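Local coordinates for protein nicotinate-nucleotide pyrophosphorylase (Francisella tularensis subsp. tularensis, PDB 3TQV) that probably converts quinolinate and phosphoribosyl pyrophosphate into nicotinate mononucleotide, carbon dioxide and diphosphate, a step of NAD biosynthesis, at residues G98-R101 with S102-A106. Numbering follows the deposited sequence.
Sequences GNVR and SILTA
G98 meets I103 where the chain turns a corner out of strand 92-97: its carbonyl O lies 3.7 Å from I103 CD1, the end of the isoleucine's extended branch. G98 has a phi/psi pair (169/-158°) at which a CB would press against the preceding carbonyl O, so glycine suits the corner. N99 is the N-cap of helix 100-130. A first torsion of 179° sets CG opposite the backbone N and brings the amide to the start of the helix, where OD1 accepts S102 N at 3.0 Å, in the carbonyl plane on a lone pair; a weaker bond comes from R101 N. OD1 thus serves two N-H groups of the first turn, which precede the regular helical bonding, while ND2 bonds to D43. The backbone O of N99 starts that bonding by accepting I103 N at 2.9 Å. V100 follows with its O accepting L104 N at 2.8 Å; the two side chains run side by side, V100 CG1 4.2 Å from L104 CD1. R101 starts away from the following turn, and its NE bonds to A41 O, while its carbonyl O takes a weak bond from T105 N. T105 OG1 lies 2.9 Å from R101 O but bonds to D35, and S102 OG bonds to D72. The turn begins the long helix 100-130, here within the N-terminal family region. I103 packs on L283 and V285 of strand 281-285, A106 faces helix 61-71, V100 touches T46 of strand 45-52, and L104 packs on H178 and T105 on L168, both of the second subunit.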
loop_
_atom_site.group_PDB
_atom_site.type_symbol
_atom_site.label_atom_id
_atom_site.label_comp_id
_atom_site.label_asym_id
_atom_site.label_seq_id
_atom_site.Cartn_x
_atom_site.Cartn_y
_atom_site.Cartn_z
ATOM N N GLY B 98 6.750 17.010 -23.928
ATOM C CA GLY B 98 7.648 17.839 -23.155
ATOM C C GLY B 98 9.078 17.394 -23.170
ATOM O O GLY B 98 9.492 16.677 -24.070
ATOM N N ASN B 99 9.830 17.825 -22.161
ATOM C CA ASN B 99 11.259 17.544 -22.067
ATOM C C ASN B 99 11.568 16.096 -21.688
ATOM O O ASN B 99 11.002 15.563 -20.746
ATOM C CB ASN B 99 11.910 18.503 -21.068
ATOM C CG ASN B 99 13.391 18.244 -20.897
ATOM O OD1 ASN B 99 13.801 17.417 -20.078
ATOM N ND2 ASN B 99 14.206 18.945 -21.682
ATOM N N VAL B 100 12.485 15.476 -22.427
ATOM C CA VAL B 100 12.878 14.082 -22.215
ATOM C C VAL B 100 13.298 13.782 -20.768
ATOM O O VAL B 100 12.885 12.782 -20.179
ATOM C CB VAL B 100 14.066 13.714 -23.116
ATOM C CG1 VAL B 100 14.116 12.229 -23.326
ATOM C CG2 VAL B 100 13.966 14.420 -24.438
ATOM N N ARG B 101 14.127 14.658 -20.212
ATOM C CA ARG B 101 14.729 14.433 -18.911
ATOM C C ARG B 101 13.679 14.536 -17.829
ATOM O O ARG B 101 13.580 13.681 -16.961
ATOM C CB ARG B 101 15.859 15.442 -18.676
ATOM C CG ARG B 101 16.877 15.459 -19.798
ATOM C CD ARG B 101 18.099 16.260 -19.424
ATOM N NE ARG B 101 19.181 16.123 -20.398
ATOM C CZ ARG B 101 20.293 16.846 -20.366
ATOM N NH1 ARG B 101 20.460 17.741 -19.411
ATOM N NH2 ARG B 101 21.232 16.678 -21.277
ATOM N N SER B 102 12.894 15.599 -17.897
ATOM C CA SER B 102 11.779 15.800 -16.979
ATOM C C SER B 102 10.869 14.573 -17.032
ATOM O O SER B 102 10.570 13.963 -16.009
ATOM C CB SER B 102 10.997 17.051 -17.384
ATOM O OG SER B 102 11.843 18.178 -17.515
ATOM N N ILE B 103 10.463 14.199 -18.242
ATOM C CA ILE B 103 9.564 13.074 -18.440
ATOM C C ILE B 103 10.128 11.772 -17.864
ATOM O O ILE B 103 9.413 11.028 -17.176
ATOM C CB ILE B 103 9.238 12.879 -19.929
ATOM C CG1 ILE B 103 8.325 13.997 -20.429
ATOM C CG2 ILE B 103 8.554 11.543 -20.155
ATOM C CD1 ILE B 103 8.138 14.010 -21.935
ATOM N N LEU B 104 11.398 11.498 -18.153
ATOM C CA LEU B 104 12.019 10.267 -17.692
ATOM C C LEU B 104 12.101 10.253 -16.175
ATOM O O LEU B 104 12.190 9.190 -15.549
ATOM C CB LEU B 104 13.424 10.087 -18.285
ATOM C CG LEU B 104 13.514 9.743 -19.774
ATOM C CD1 LEU B 104 14.969 9.584 -20.218
ATOM C CD2 LEU B 104 12.673 8.510 -20.115
ATOM N N THR B 105 12.081 11.443 -15.594
ATOM C CA THR B 105 12.185 11.590 -14.154
ATOM C C THR B 105 10.807 11.527 -13.514
ATOM O O THR B 105 10.620 10.863 -12.493
ATOM C CB THR B 105 12.905 12.893 -13.784
ATOM O OG1 THR B 105 14.262 12.821 -14.254
ATOM C CG2 THR B 105 12.892 13.101 -12.276
ATOM N N ALA B 106 9.844 12.207 -14.127
ATOM C CA ALA B 106 8.465 12.175 -13.647
ATOM C C ALA B 106 7.916 10.743 -13.599
ATOM O O ALA B 106 7.098 10.390 -12.732
ATOM C CB ALA B 106 7.586 13.045 -14.526
#